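Long-range contact in protein kinase (Perkinsela sp. CCAP 1560/4, PDB 6TLX), which probably serves, through its zinc-binding central domain, to localise a kinetoplastid KKT2-type kinetochore protein kinase to centromeres: residues A[34-39]-A[88-93]. Sequence-based numbering, arbitrary orientation.
With ZN (zinc ion), chain C.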
ATOM      1  N   ALA A  34       6.847  11.802   2.138  1.00111.13           N
ATOM      2  CA  ALA A  34       7.887  12.283   3.045  1.00111.97           C
ATOM      3  C   ALA A  34       7.561  11.802   4.450  1.00112.63           C
ATOM      4  O   ALA A  34       6.386  11.710   4.833  1.00112.81           O
ATOM      5  CB  ALA A  34       7.961  13.801   3.031  1.00112.10           C
ATOM      6  N   PHE A  35       8.602  11.526   5.240  1.00112.52           N
ATOM      7  CA  PHE A  35       8.456  11.059   6.613  1.00112.78           C
ATOM      8  C   PHE A  35       7.623  12.051   7.441  1.00114.01           C
ATOM      9  O   PHE A  35       7.751  13.263   7.257  1.00114.61           O
ATOM     10  CB  PHE A  35       9.835  10.817   7.240  1.00111.96           C
ATOM     11  CG  PHE A  35      10.625   9.679   6.635  1.00111.83           C
ATOM     12  CD1 PHE A  35      10.004   8.494   6.283  1.00112.30           C
ATOM     13  CD2 PHE A  35      11.995   9.777   6.459  1.00112.37           C
ATOM     14  CE1 PHE A  35      10.736   7.444   5.743  1.00112.74           C
ATOM     15  CE2 PHE A  35      12.724   8.725   5.914  1.00112.78           C
ATOM     16  CZ  PHE A  35      12.086   7.574   5.542  1.00112.45           C
ATOM     17  N   PRO A  36       6.685  11.556   8.263  1.00114.11           N
ATOM     18  CA  PRO A  36       5.795  12.470   8.994  1.00114.26           C
ATOM     19  C   PRO A  36       6.390  13.184  10.204  1.00114.58           C
ATOM     20  O   PRO A  36       7.400  12.750  10.771  1.00114.42           O
ATOM     21  CB  PRO A  36       4.642  11.559   9.401  1.00114.79           C
ATOM     22  CG  PRO A  36       5.260  10.231   9.552  1.00115.05           C
ATOM     23  CD  PRO A  36       6.350  10.146   8.530  1.00113.50           C
ATOM     24  N   LYS A  37       5.731  14.282  10.619  1.00114.79           N
ATOM     25  CA  LYS A  37       6.155  15.055  11.792  1.00115.67           C
ATOM     26  C   LYS A  37       5.559  14.456  13.091  1.00115.96           C
ATOM     27  O   LYS A  37       4.583  13.703  13.017  1.00116.48           O
ATOM     28  CB  LYS A  37       5.736  16.529  11.628  1.00117.64           C
ATOM     29  N   LEU A  38       6.102  14.814  14.284  1.00115.28           N
ATOM     30  CA  LEU A  38       5.610  14.327  15.583  1.00115.31           C
ATOM     31  C   LEU A  38       4.095  14.334  15.711  1.00116.52           C
ATOM     32  O   LEU A  38       3.505  13.447  16.316  1.00117.12           O
ATOM     33  CB  LEU A  38       6.171  15.167  16.739  1.00114.93           C
ATOM     34  CG  LEU A  38       7.647  15.044  17.124  1.00116.38           C
ATOM     35  CD1 LEU A  38       7.864  15.576  18.521  1.00116.89           C
ATOM     36  CD2 LEU A  38       8.136  13.604  17.118  1.00117.19           C
ATOM     37  N   ASN A  39       3.486  15.337  15.122  1.00117.10           N
ATOM     38  CA  ASN A  39       2.065  15.628  15.131  1.00118.25           C
ATOM     39  C   ASN A  39       1.215  14.586  14.377  1.00118.08           C
ATOM     40  O   ASN A  39       0.008  14.517  14.605  1.00117.89           O
ATOM     41  CB  ASN A  39       1.900  17.056  14.540  1.00120.85           C
ATOM     42  CG  ASN A  39       0.497  17.566  14.269  1.00126.44           C
ATOM     43  OD1 ASN A  39       0.211  18.129  13.192  1.00128.37           O
ATOM     44  ND2 ASN A  39      -0.405  17.411  15.238  1.00127.41           N
ATOM     45  N   PHE A  88       5.595   5.456   1.454  1.00104.81           N
ATOM     46  CA  PHE A  88       5.204   4.377   2.342  1.00102.66           C
ATOM     47  C   PHE A  88       3.791   4.629   2.872  1.00101.18           C
ATOM     48  O   PHE A  88       3.171   5.631   2.518  1.00101.03           O
ATOM     49  CB  PHE A  88       6.220   4.205   3.465  1.00102.17           C
ATOM     50  CG  PHE A  88       6.168   5.252   4.551  1.00102.66           C
ATOM     51  CD1 PHE A  88       6.713   6.509   4.352  1.00103.30           C
ATOM     52  CD2 PHE A  88       5.667   4.949   5.805  1.00103.17           C
ATOM     53  CE1 PHE A  88       6.722   7.452   5.371  1.00103.80           C
ATOM     54  CE2 PHE A  88       5.652   5.903   6.809  1.00103.84           C
ATOM     55  CZ  PHE A  88       6.194   7.142   6.591  1.00103.64           C
ATOM     56  N   TYR A  89       3.261   3.719   3.692  1.00 99.91           N
ATOM     57  CA  TYR A  89       1.935   3.909   4.262  1.00 98.80           C
ATOM     58  C   TYR A  89       2.089   4.049   5.753  1.00 97.82           C
ATOM     59  O   TYR A  89       2.791   3.268   6.379  1.00 98.55           O
ATOM     60  CB  TYR A  89       1.010   2.758   3.898  1.00 98.44           C
ATOM     61  CG  TYR A  89       0.972   2.473   2.417  1.00 99.33           C
ATOM     62  CD1 TYR A  89       1.949   1.699   1.813  1.00100.63           C
ATOM     63  CD2 TYR A  89      -0.057   2.957   1.621  1.00100.59           C
ATOM     64  CE1 TYR A  89       1.903   1.406   0.458  1.00101.93           C
ATOM     65  CE2 TYR A  89      -0.103   2.692   0.258  1.00101.56           C
ATOM     66  CZ  TYR A  89       0.866   1.892  -0.315  1.00102.87           C
ATOM     67  OH  TYR A  89       0.830   1.587  -1.652  1.00105.02           O
ATOM     68  N   HIS A  90       1.480   5.064   6.316  1.00 96.14           N
ATOM     69  CA  HIS A  90       1.549   5.338   7.743  1.00 94.94           C
ATOM     70  C   HIS A  90       0.166   5.408   8.316  1.00 93.96           C
ATOM     71  O   HIS A  90      -0.790   5.781   7.631  1.00 93.85           O
ATOM     72  CB  HIS A  90       2.255   6.667   7.973  1.00 95.59           C
ATOM     73  CG  HIS A  90       2.318   7.138   9.392  1.00 98.03           C
ATOM     74  ND1 HIS A  90       3.107   6.495  10.335  1.00 99.87           N
ATOM     75  CD2 HIS A  90       1.784   8.247   9.956  1.00 99.13           C
ATOM     76  CE1 HIS A  90       2.986   7.202  11.448  1.00100.12           C
ATOM     77  NE2 HIS A  90       2.209   8.269  11.269  1.00100.07           N
ATOM     78  N   CYS A  91       0.046   5.000   9.571  1.00 92.91           N
ATOM     79  CA  CYS A  91      -1.206   5.054  10.294  1.00 91.96           C
ATOM     80  C   CYS A  91      -0.973   5.917  11.482  1.00 91.33           C
ATOM     81  O   CYS A  91       0.157   5.973  11.981  1.00 90.62           O
ATOM     82  CB  CYS A  91      -1.675   3.670  10.706  1.00 92.68           C
ATOM     83  SG  CYS A  91      -3.354   3.646  11.375  1.00 99.29           S
ATOM     84  N   HIS A  92      -2.029   6.602  11.972  1.00 91.82           N
ATOM     85  CA  HIS A  92      -1.880   7.449  13.157  1.00 92.45           C
ATOM     86  C   HIS A  92      -1.477   6.647  14.356  1.00 94.31           C
ATOM     87  O   HIS A  92      -0.561   7.062  15.068  1.00 95.28           O
ATOM     88  CB  HIS A  92      -3.128   8.210  13.476  1.00 92.28           C
ATOM     89  CG  HIS A  92      -4.373   7.405  13.537  1.00 94.03           C
ATOM     90  ND1 HIS A  92      -5.117   7.158  12.399  1.00 95.92           N
ATOM     91  CD2 HIS A  92      -5.055   6.956  14.619  1.00 95.30           C
ATOM     92  CE1 HIS A  92      -6.219   6.549  12.820  1.00 96.62           C
ATOM     93  NE2 HIS A  92      -6.226   6.405  14.151  1.00 96.30           N
ATOM     94  N   CYS A  93      -2.040   5.424  14.484  1.00 93.93           N
ATOM     95  CA  CYS A  93      -1.683   4.508  15.541  1.00 94.08           C
ATOM     96  C   CYS A  93      -0.203   4.185  15.613  1.00 93.08           C
ATOM     97  O   CYS A  93       0.214   3.597  16.595  1.00 94.03           O
ATOM     98  CB  CYS A  93      -2.516   3.235  15.446  1.00 96.45           C
ATOM     99  SG  CYS A  93      -1.971   2.082  14.161  1.00103.04           S
TER
HETATM  100 ZN    ZN C 702      -3.709   1.968  12.907  1.00100.19          ZN
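P36, in the loop that follows strand 30-32, rests its ring on two aromatic side chains of strand 88-90. Followed outward, the proline ring turns from CB, which points toward the strand, to CG, poised 4.0 Å from the centroid of the H90 imidazole and only 11° off its normal, a CH-pi contact over one face. The next atom, CD, meets the edge of F88, 3.6 Å from its CZ and in the plane of that ring. A compact, rigid pyrrolidine suits this place because neighbouring methylenes serve two partners at once. Without CG and CD, as with an alanine here, the H90 face would probably lose its CH-pi partner and a gap would open beside F88 CZ. F88 suits its place as an apolar ring reaching both P36 and F35, whose CD1 lies 3.6 Å from F88 CE1. Histidine fits at H90 because one imidazole offers a flat face to P36 and a polar ND1, hydrogen-bonded to D96, which helps fix the ring's rotation. Just beyond, the strand runs into C91 and C93, which bind a zinc ion together with C23 and H27. Residues 34-36 meet the strand through apolar and CH-pi contacts alone, so this part of the fit probably rests on complementary shape more than on directional bonds.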